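Local coordinates for restriction endonuclease (Mycobacterium sp., PDB 4F0Q), which cleaves DNA in response to cytosine methylation, working as a tetrameric restriction endonuclease whose nuclease domain carries a magnesium ion, at residues Val162-Ala167 with Lys173-Phe178; Phe105-Gly110 with Glu177-Ala182; Val46-Leu51 with Phe157-Val162. One frame throughout, in Å; residues are numbered along the deposited sequence.

Contact 1: Val162-Ala167 with Lys173-Phe178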
loop_
_atom_site.group_PDB
_atom_site.type_symbol
_atom_site.label_atom_id
_atom_site.label_comp_id
_atom_site.label_asym_id
_atom_site.label_seq_id
_atom_site.Cartn_x
_atom_site.Cartn_y
_atom_site.Cartn_z
ATOM N N VAL A 162 20.000 -25.322 -19.671
ATOM C CA VAL A 162 20.336 -24.062 -20.324
ATOM C C VAL A 162 21.337 -24.258 -21.457
ATOM O O VAL A 162 21.969 -25.309 -21.570
ATOM C CB VAL A 162 20.917 -23.046 -19.324
ATOM C CG1 VAL A 162 19.910 -22.748 -18.223
ATOM C CG2 VAL A 162 22.223 -23.563 -18.739
ATOM N N THR A 163 21.474 -23.233 -22.292
ATOM C CA THR A 163 22.426 -23.258 -23.394
ATOM C C THR A 163 23.743 -22.616 -22.977
ATOM O O THR A 163 23.775 -21.455 -22.567
ATOM C CB THR A 163 21.877 -22.522 -24.632
ATOM O OG1 THR A 163 20.724 -23.214 -25.129
ATOM C CG2 THR A 163 22.930 -22.457 -25.726
ATOM N N VAL A 164 24.826 -23.377 -23.076
ATOM C CA VAL A 164 26.142 -22.878 -22.699
ATOM C C VAL A 164 26.932 -22.441 -23.926
ATOM O O VAL A 164 26.420 -22.460 -25.045
ATOM C CB VAL A 164 26.953 -23.938 -21.927
ATOM C CG1 VAL A 164 26.242 -24.314 -20.637
ATOM C CG2 VAL A 164 27.184 -25.164 -22.793
ATOM N N HIS A 165 28.181 -22.043 -23.710
ATOM C CA HIS A 165 29.052 -21.643 -24.807
ATOM C C HIS A 165 30.442 -22.255 -24.670
ATOM O O HIS A 165 31.071 -22.164 -23.616
ATOM C CB HIS A 165 29.145 -20.118 -24.902
ATOM C CG HIS A 165 27.874 -19.461 -25.344
ATOM N ND1 HIS A 165 27.517 -19.350 -26.671
ATOM C CD2 HIS A 165 26.877 -18.879 -24.637
ATOM C CE1 HIS A 165 26.354 -18.729 -26.762
ATOM N NE2 HIS A 165 25.943 -18.433 -25.542
ATOM N N ARG A 166 30.912 -22.883 -25.742
ATOM C CA ARG A 166 32.238 -23.488 -25.759
ATOM C C ARG A 166 32.940 -23.189 -27.078
ATOM O O ARG A 166 32.387 -23.433 -28.153
ATOM C CB ARG A 166 32.140 -24.999 -25.547
ATOM C CG ARG A 166 33.483 -25.689 -25.364
ATOM C CD ARG A 166 33.321 -27.198 -25.276
ATOM N NE ARG A 166 34.573 -27.865 -24.927
ATOM C CZ ARG A 166 34.728 -29.184 -24.874
ATOM N NH1 ARG A 166 33.710 -29.987 -25.154
ATOM N NH2 ARG A 166 35.904 -29.701 -24.545
ATOM N N ALA A 167 34.156 -22.656 -26.981
ATOM C CA ALA A 167 34.972 -22.313 -28.147
ATOM C C ALA A 167 34.301 -21.305 -29.081
ATOM O O ALA A 167 34.527 -21.320 -30.290
ATOM C CB ALA A 167 35.387 -23.571 -28.913
ATOM N N LYS A 173 22.122 -28.391 -25.908
ATOM C CA LYS A 173 21.794 -29.572 -25.116
ATOM C C LYS A 173 22.992 -30.123 -24.349
ATOM O O LYS A 173 24.141 -29.933 -24.749
ATOM C CB LYS A 173 21.205 -30.669 -26.008
ATOM C CG LYS A 173 19.899 -30.289 -26.685
ATOM C CD LYS A 173 19.354 -31.445 -27.507
ATOM C CE LYS A 173 18.016 -31.094 -28.138
ATOM N NZ LYS A 173 17.450 -32.234 -28.911
ATOM N N GLY A 174 22.712 -30.802 -23.240
ATOM C CA GLY A 174 23.737 -31.506 -22.491
ATOM C C GLY A 174 24.263 -30.779 -21.269
ATOM O O GLY A 174 25.242 -31.213 -20.663
ATOM N N HIS A 175 23.622 -29.674 -20.898
ATOM C CA HIS A 175 24.085 -28.886 -19.760
ATOM C C HIS A 175 22.946 -28.391 -18.872
ATOM O O HIS A 175 21.884 -28.008 -19.361
ATOM C CB HIS A 175 24.926 -27.697 -20.231
ATOM C CG HIS A 175 26.176 -28.088 -20.958
ATOM N ND1 HIS A 175 26.175 -28.503 -22.272
ATOM C CD2 HIS A 175 27.468 -28.126 -20.554
ATOM C CE1 HIS A 175 27.411 -28.780 -22.646
ATOM N NE2 HIS A 175 28.215 -28.559 -21.622
ATOM N N VAL A 176 23.182 -28.398 -17.564
ATOM C CA VAL A 176 22.213 -27.883 -16.605
ATOM C C VAL A 176 22.829 -26.806 -15.718
ATOM O O VAL A 176 24.009 -26.862 -15.378
ATOM C CB VAL A 176 21.623 -29.004 -15.721
ATOM C CG1 VAL A 176 20.675 -29.877 -16.530
ATOM C CG2 VAL A 176 22.735 -29.837 -15.095
ATOM N N GLU A 177 22.015 -25.823 -15.351
ATOM C CA GLU A 177 22.454 -24.723 -14.506
ATOM C C GLU A 177 21.911 -24.891 -13.093
ATOM O O GLU A 177 20.735 -25.211 -12.906
ATOM C CB GLU A 177 21.983 -23.390 -15.088
ATOM C CG GLU A 177 22.215 -22.197 -14.178
ATOM C CD GLU A 177 21.527 -20.940 -14.673
ATOM O OE1 GLU A 177 21.222 -20.864 -15.882
ATOM O OE2 GLU A 177 21.287 -20.030 -13.853
ATOM N N PHE A 178 22.777 -24.676 -12.106
ATOM C CA PHE A 178 22.395 -24.763 -10.701
ATOM C C PHE A 178 21.675 -23.494 -10.256
ATOM O O PHE A 178 22.143 -22.382 -10.500
ATOM C CB PHE A 178 23.629 -25.016 -9.833
ATOM C CG PHE A 178 23.328 -25.140 -8.365
ATOM C CD1 PHE A 178 22.582 -26.203 -7.883
ATOM C CD2 PHE A 178 23.807 -24.203 -7.466
ATOM C CE1 PHE A 178 22.308 -26.321 -6.534
ATOM C CE2 PHE A 178 23.539 -24.316 -6.115
ATOM C CZ PHE A 178 22.790 -25.379 -5.649
HETATM O O HOH W 1 23.380 -27.052 -23.061
#

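Contact 2: Phe105-Gly110 with Glu177-Ala182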
loop_
_atom_site.group_PDB
_atom_site.type_symbol
_atom_site.label_atom_id
_atom_site.label_comp_id
_atom_site.label_asym_id
_atom_site.label_seq_id
_atom_site.Cartn_x
_atom_site.Cartn_y
_atom_site.Cartn_z
ATOM N N PHE A 105 11.166 -18.712 -12.994
ATOM C CA PHE A 105 12.384 -18.539 -12.211
ATOM C C PHE A 105 12.685 -17.072 -11.933
ATOM O O PHE A 105 12.894 -16.283 -12.853
ATOM C CB PHE A 105 13.574 -19.191 -12.915
ATOM C CG PHE A 105 13.645 -20.679 -12.733
ATOM C CD1 PHE A 105 12.899 -21.525 -13.535
ATOM C CD2 PHE A 105 14.461 -21.231 -11.760
ATOM C CE1 PHE A 105 12.963 -22.894 -13.369
ATOM C CE2 PHE A 105 14.532 -22.599 -11.590
ATOM C CZ PHE A 105 13.782 -23.432 -12.396
ATOM N N ASP A 106 12.702 -16.717 -10.653
ATOM C CA ASP A 106 13.091 -15.378 -10.229
ATOM C C ASP A 106 14.173 -15.489 -9.163
ATOM O O ASP A 106 13.920 -15.262 -7.978
ATOM C CB ASP A 106 11.884 -14.611 -9.691
ATOM C CG ASP A 106 12.216 -13.175 -9.342
ATOM O OD1 ASP A 106 13.150 -12.613 -9.954
ATOM O OD2 ASP A 106 11.544 -12.607 -8.457
ATOM N N LEU A 107 15.380 -15.843 -9.593
ATOM C CA LEU A 107 16.477 -16.115 -8.672
ATOM C C LEU A 107 17.052 -14.846 -8.046
ATOM O O LEU A 107 17.790 -14.911 -7.063
ATOM C CB LEU A 107 17.576 -16.912 -9.377
ATOM C CG LEU A 107 17.139 -18.247 -9.987
ATOM C CD1 LEU A 107 18.326 -18.974 -10.598
ATOM C CD2 LEU A 107 16.449 -19.119 -8.948
ATOM N N ASP A 108 16.711 -13.695 -8.616
ATOM C CA ASP A 108 17.142 -12.415 -8.061
ATOM C C ASP A 108 16.409 -12.106 -6.762
ATOM O O ASP A 108 16.924 -11.391 -5.902
ATOM C CB ASP A 108 16.926 -11.287 -9.070
ATOM C CG ASP A 108 17.987 -11.261 -10.150
ATOM O OD1 ASP A 108 18.661 -12.293 -10.348
ATOM O OD2 ASP A 108 18.150 -10.207 -10.799
ATOM N N HIS A 109 15.203 -12.649 -6.624
ATOM C CA HIS A 109 14.415 -12.459 -5.412
ATOM C C HIS A 109 14.180 -13.784 -4.693
ATOM O O HIS A 109 13.329 -13.880 -3.809
ATOM C CB HIS A 109 13.083 -11.781 -5.734
ATOM C CG HIS A 109 13.232 -10.434 -6.371
ATOM N ND1 HIS A 109 13.355 -10.265 -7.732
ATOM C CD2 HIS A 109 13.286 -9.193 -5.831
ATOM C CE1 HIS A 109 13.474 -8.978 -8.005
ATOM N NE2 HIS A 109 13.436 -8.307 -6.869
ATOM N N GLY A 110 14.941 -14.801 -5.086
ATOM C CA GLY A 110 14.924 -16.086 -4.413
ATOM C C GLY A 110 13.596 -16.817 -4.422
ATOM O O GLY A 110 13.296 -17.573 -3.500
ATOM N N GLU A 177 22.015 -25.823 -15.351
ATOM C CA GLU A 177 22.454 -24.723 -14.506
ATOM C C GLU A 177 21.911 -24.891 -13.093
ATOM O O GLU A 177 20.735 -25.211 -12.906
ATOM C CB GLU A 177 21.983 -23.390 -15.088
ATOM C CG GLU A 177 22.215 -22.197 -14.178
ATOM C CD GLU A 177 21.527 -20.940 -14.673
ATOM O OE1 GLU A 177 21.222 -20.864 -15.882
ATOM O OE2 GLU A 177 21.287 -20.030 -13.853
ATOM N N PHE A 178 22.777 -24.676 -12.106
ATOM C CA PHE A 178 22.395 -24.763 -10.701
ATOM C C PHE A 178 21.675 -23.494 -10.256
ATOM O O PHE A 178 22.143 -22.382 -10.500
ATOM C CB PHE A 178 23.629 -25.016 -9.833
ATOM C CG PHE A 178 23.328 -25.140 -8.365
ATOM C CD1 PHE A 178 22.582 -26.203 -7.883
ATOM C CD2 PHE A 178 23.807 -24.203 -7.466
ATOM C CE1 PHE A 178 22.308 -26.321 -6.534
ATOM C CE2 PHE A 178 23.539 -24.316 -6.115
ATOM C CZ PHE A 178 22.790 -25.379 -5.649
ATOM N N CYS A 179 20.532 -23.668 -9.600
ATOM C CA CYS A 179 19.681 -22.544 -9.223
ATOM C C CYS A 179 19.472 -22.442 -7.715
ATOM O O CYS A 179 18.619 -21.686 -7.250
ATOM C CB CYS A 179 18.328 -22.641 -9.933
ATOM S SG CYS A 179 18.426 -22.564 -11.737
ATOM N N GLY A 180 20.249 -23.205 -6.955
ATOM C CA GLY A 180 20.212 -23.121 -5.506
ATOM C C GLY A 180 19.369 -24.183 -4.827
ATOM O O GLY A 180 18.746 -25.020 -5.482
ATOM N N ALA A 181 19.364 -24.149 -3.498
ATOM C CA ALA A 181 18.527 -25.036 -2.700
ATOM C C ALA A 181 17.266 -24.287 -2.286
ATOM O O ALA A 181 17.329 -23.116 -1.917
ATOM C CB ALA A 181 19.287 -25.524 -1.476
ATOM N N ALA A 182 16.124 -24.962 -2.345
ATOM C CA ALA A 182 14.848 -24.296 -2.105
ATOM C C ALA A 182 14.011 -24.943 -1.005
ATOM O O ALA A 182 14.091 -26.148 -0.765
ATOM C CB ALA A 182 14.047 -24.212 -3.400
#

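Contact 3: Val46-Leu51 with Phe157-Val162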
loop_
_atom_site.group_PDB
_atom_site.type_symbol
_atom_site.label_atom_id
_atom_site.label_comp_id
_atom_site.label_asym_id
_atom_site.label_seq_id
_atom_site.Cartn_x
_atom_site.Cartn_y
_atom_site.Cartn_z
ATOM N N VAL A 46 32.113 -28.786 -15.490
ATOM C CA VAL A 46 32.113 -29.658 -14.324
ATOM C C VAL A 46 31.118 -30.800 -14.498
ATOM O O VAL A 46 29.945 -30.576 -14.797
ATOM C CB VAL A 46 31.771 -28.881 -13.040
ATOM C CG1 VAL A 46 31.658 -29.829 -11.854
ATOM C CG2 VAL A 46 32.816 -27.808 -12.776
ATOM N N ASN A 47 31.601 -32.025 -14.321
ATOM C CA ASN A 47 30.753 -33.205 -14.422
ATOM C C ASN A 47 29.716 -33.230 -13.305
ATOM O O ASN A 47 30.060 -33.145 -12.126
ATOM C CB ASN A 47 31.606 -34.475 -14.389
ATOM C CG ASN A 47 30.793 -35.734 -14.617
ATOM O OD1 ASN A 47 29.677 -35.683 -15.135
ATOM N ND2 ASN A 47 31.352 -36.875 -14.234
ATOM N N TYR A 48 28.447 -33.335 -13.687
ATOM C CA TYR A 48 27.345 -33.351 -12.732
ATOM C C TYR A 48 27.442 -34.526 -11.765
ATOM O O TYR A 48 27.358 -34.351 -10.549
ATOM C CB TYR A 48 26.001 -33.391 -13.469
ATOM C CG TYR A 48 24.816 -33.700 -12.578
ATOM C CD1 TYR A 48 24.124 -32.685 -11.932
ATOM C CD2 TYR A 48 24.385 -35.010 -12.390
ATOM C CE1 TYR A 48 23.040 -32.966 -11.119
ATOM C CE2 TYR A 48 23.308 -35.299 -11.580
ATOM C CZ TYR A 48 22.638 -34.275 -10.946
ATOM O OH TYR A 48 21.562 -34.566 -10.139
ATOM N N HIS A 49 27.614 -35.723 -12.317
ATOM C CA HIS A 49 27.598 -36.947 -11.521
ATOM C C HIS A 49 28.741 -37.027 -10.514
ATOM O O HIS A 49 28.619 -37.687 -9.484
ATOM C CB HIS A 49 27.581 -38.181 -12.424
ATOM C CG HIS A 49 26.278 -38.387 -13.131
ATOM N ND1 HIS A 49 25.139 -38.806 -12.480
ATOM C CD2 HIS A 49 25.932 -38.226 -14.430
ATOM C CE1 HIS A 49 24.146 -38.897 -13.347
ATOM N NE2 HIS A 49 24.601 -38.551 -14.539
ATOM N N TRP A 50 29.848 -36.357 -10.809
ATOM C CA TRP A 50 30.941 -36.282 -9.849
ATOM C C TRP A 50 30.596 -35.315 -8.725
ATOM O O TRP A 50 30.867 -35.585 -7.556
ATOM C CB TRP A 50 32.242 -35.843 -10.518
ATOM C CG TRP A 50 33.300 -35.499 -9.519
ATOM C CD1 TRP A 50 34.155 -36.362 -8.902
ATOM C CD2 TRP A 50 33.601 -34.197 -9.001
ATOM N NE1 TRP A 50 34.977 -35.680 -8.038
ATOM C CE2 TRP A 50 34.655 -34.348 -8.079
ATOM C CE3 TRP A 50 33.082 -32.918 -9.229
ATOM C CZ2 TRP A 50 35.204 -33.270 -7.389
ATOM C CZ3 TRP A 50 33.627 -31.849 -8.542
ATOM C CH2 TRP A 50 34.677 -32.031 -7.633
ATOM N N LEU A 51 30.003 -34.185 -9.091
ATOM C CA LEU A 51 29.665 -33.147 -8.126
ATOM C C LEU A 51 28.587 -33.619 -7.154
ATOM O O LEU A 51 28.626 -33.295 -5.968
ATOM C CB LEU A 51 29.210 -31.878 -8.853
ATOM C CG LEU A 51 28.899 -30.647 -8.000
ATOM C CD1 LEU A 51 30.119 -30.223 -7.195
ATOM C CD2 LEU A 51 28.407 -29.504 -8.876
ATOM N N PHE A 157 17.085 -29.019 -4.513
ATOM C CA PHE A 157 18.147 -28.504 -5.368
ATOM C C PHE A 157 17.625 -28.271 -6.777
ATOM O O PHE A 157 17.303 -29.218 -7.496
ATOM C CB PHE A 157 19.331 -29.473 -5.394
ATOM C CG PHE A 157 20.262 -29.323 -4.227
ATOM C CD1 PHE A 157 19.803 -29.488 -2.931
ATOM C CD2 PHE A 157 21.599 -29.024 -4.426
ATOM C CE1 PHE A 157 20.659 -29.348 -1.856
ATOM C CE2 PHE A 157 22.461 -28.887 -3.355
ATOM C CZ PHE A 157 21.991 -29.050 -2.068
ATOM N N LEU A 158 17.541 -27.004 -7.165
ATOM C CA LEU A 158 16.974 -26.641 -8.455
ATOM C C LEU A 158 18.017 -26.643 -9.566
ATOM O O LEU A 158 19.138 -26.176 -9.383
ATOM C CB LEU A 158 16.295 -25.273 -8.371
ATOM C CG LEU A 158 15.217 -25.149 -7.293
ATOM C CD1 LEU A 158 14.632 -23.747 -7.267
ATOM C CD2 LEU A 158 14.124 -26.185 -7.505
ATOM N N PHE A 159 17.633 -27.184 -10.717
ATOM C CA PHE A 159 18.473 -27.158 -11.906
ATOM C C PHE A 159 17.621 -26.806 -13.117
ATOM O O PHE A 159 16.432 -27.118 -13.153
ATOM C CB PHE A 159 19.150 -28.513 -12.124
ATOM C CG PHE A 159 20.102 -28.902 -11.031
ATOM C CD1 PHE A 159 21.428 -28.501 -11.075
ATOM C CD2 PHE A 159 19.676 -29.673 -9.963
ATOM C CE1 PHE A 159 22.307 -28.858 -10.072
ATOM C CE2 PHE A 159 20.551 -30.033 -8.957
ATOM C CZ PHE A 159 21.869 -29.624 -9.012
ATOM N N ARG A 160 18.221 -26.155 -14.109
ATOM C CA ARG A 160 17.497 -25.885 -15.350
ATOM C C ARG A 160 18.355 -26.079 -16.599
ATOM O O ARG A 160 19.478 -25.589 -16.674
ATOM C CB ARG A 160 16.858 -24.490 -15.334
ATOM C CG ARG A 160 17.834 -23.340 -15.153
ATOM C CD ARG A 160 17.100 -22.011 -15.110
ATOM N NE ARG A 160 17.978 -20.903 -14.742
ATOM C CZ ARG A 160 17.572 -19.646 -14.603
ATOM N NH1 ARG A 160 16.299 -19.333 -14.802
ATOM N NH2 ARG A 160 18.436 -18.699 -14.265
ATOM N N ALA A 161 17.815 -26.802 -17.574
ATOM C CA ALA A 161 18.519 -27.049 -18.828
ATOM C C ALA A 161 18.744 -25.750 -19.594
ATOM O O ALA A 161 17.798 -25.147 -20.103
ATOM C CB ALA A 161 17.746 -28.043 -19.682
ATOM N N VAL A 162 20.000 -25.322 -19.671
ATOM C CA VAL A 162 20.336 -24.062 -20.324
ATOM C C VAL A 162 21.337 -24.258 -21.457
ATOM O O VAL A 162 21.969 -25.309 -21.570
ATOM C CB VAL A 162 20.917 -23.046 -19.324
ATOM C CG1 VAL A 162 19.910 -22.748 -18.223
ATOM C CG2 VAL A 162 22.223 -23.563 -18.739
#

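Contact 1: Val162-Ala167 with Lys173-Phe178
Val162 and His175 supply the one direct hydrogen bond between these two segments, from Val162 N to His175 O at 3.3 Å. It is long and bent, with 145° at the hydrogen, consistent with the pairing coming to an end here. Beyond this point the backbone of Val164 bonds instead to Val171, so strand 156-166 exchanges strand 175-193 for strand 169-171 as its neighbour.

A water fills in where direct pairing stops. It bridges Val162 O at 2.7 Å and His175 ND1 at 3.2 Å.

The second kind of contact is CH-pi. Val164 CG2 stands 3.5 Å from the centroid of the His175 ring and only 6° off its normal, so the methyl sits almost exactly over the centre of one face. The other branch, CG1, rests on His175 CB at 3.7 Å. Phe45 adds an edge-to-face contact to the same imidazole.

Val162 packs against both the aliphatic root and the carboxylate of Glu177. With CG anti to its backbone N (chi1 171°) and the chain extended beyond, Glu177 runs across the valine at about a right angle; its CB lies against Val162 CG2 at 3.7 Å, while OE1 reaches Val162 CG1 at 3.3 Å. The second carboxylate oxygen, OE2, forms a salt bridge with Arg160.

Side chains and solvent therefore carry much of the cohesion here: a methyl on an imidazole face, a valine under a carboxylate arm and a bridging water add to the hold where the two segments themselves share a single backbone bond.

Contact 2: Phe105-Gly110 with Glu177-Ala182
Rotation about CA-CB in Cys179 (chi1 -62°) turns SG opposite its own carbonyl carbon and toward Phe105 CE2 and Leu107 CD1, which it touches from two directions. Leu107 has the matching first torsion (chi1 -58°), and its CB-CG bond leads on to an extended CD1 that arrives at the cysteine.

Leucine and cysteine touch through both methyl branches. CD1 of Leu107 packs on Cys179 CB at 3.7 Å and almost equally on Cys179 SG at 3.8 Å, whereas Leu107 CD2 faces the backbone, 3.8 Å from Cys179 O. Sulfur and ring meet less squarely: Phe105 CE2 is 3.9 Å from Cys179 SG. Measured from the Phe105 ring centroid, SG lies at 4.8 Å and 51° off the normal, an oblique sulfur-aromatic contact.

Leu107 is held in position by a type I beta turn from Asp106 to His109, closed by His109 N to Asp106 O at 3.2 Å. A weak side-chain bond from His109 ND1 to Asp106 OD1, lying in the imidazole plane, spans the same corner. Asp108, within the turn, forms a salt bridge through OD2 with Arg193 of a second subunit, placing this turn at a subunit contact. Arg160 of strand 156-166 touches Phe105, Leu107 and Cys179 alike, and Val112 and Val210 pack on Leu107.

No hydrogen bond spans the two segments. Segment 105-110 meets strand 175-193 through apolar and sulfur-aromatic contacts alone, so its attachment depends on shape and burial, while Asp108 makes its salt bridge across the subunit boundary.

Contact 3: Val46-Leu51 with Phe157-Val162
Tyr48 reaches Phe159 with the edge of its ring. The path starts at CB, which leaves the first turn of helix 48-52 in the direction of strand 156-166; chi1 of 168° sets CG anti to the backbone N, sending the ring out from the helix. On one flank, CD2 lies over the centre of the neighbouring His49 ring, 3.8 Å above its plane. On the other, CD1 is still 4.8 Å from Phe159 CZ, and it is CE1 that makes the closest approach, 4.1 Å from Phe159 CZ. CE1 stands above the phenylalanine face, shifted from the centre toward the rim. The ring planes are inclined at 80° and the centroids are 5.7 Å apart, the geometry of a T-shaped (edge-to-face) pair in which tyrosine gives the edge and phenylalanine the face.

The pair joins a short helix to a large curved mixed sheet. The part of that sheet carrying 157-162 lies in a domain related to the PUA clan, which also contains the SRA domains that bind modified cytosine, so a DNA-recognising role for this part of the enzyme is plausible. Tyr31 adds a second edge-to-face partner to Tyr48, and Leu29 of strand 28-30 touches both Phe159 and Leu51.

Farther along the tyrosine, OH hydrogen-bonds to Val62 O, which satisfies this hydroxyl and fixes where the far end of the ring sits. At the root of the side chain, Asn47 occupies the N-cap position: its OD1 accepts weakly from His49 N at 3.5 Å, and its carbonyl O takes the Leu51 N at 3.2 Å to close the first helical turn.

How the contacts relate
All three contacts reach one mixed sheet, where strands 156-166 and 175-193 run as antiparallel neighbours. Contacts 1 and 2 share Glu177 and Phe178, with centres about 17 Å apart, and both use strand 175-193. Contact 3 lies off the line joining them, its centre about 10 Å from that of contact 1 and about 13 Å from that of contact 2. Direct touches couple them: Phe178 CD1 packs on Phe159 CE1 at 3.5 Å, tying contacts 1 and 3, and Gly180 O lies 2.9 Å from Leu158 N, a probable hydrogen bond joining contacts 2 and 3. The magnesium site of Asp334, Gln355 and Ala356 belongs to the separate nuclease region, so none of these contacts supplies metal ligands.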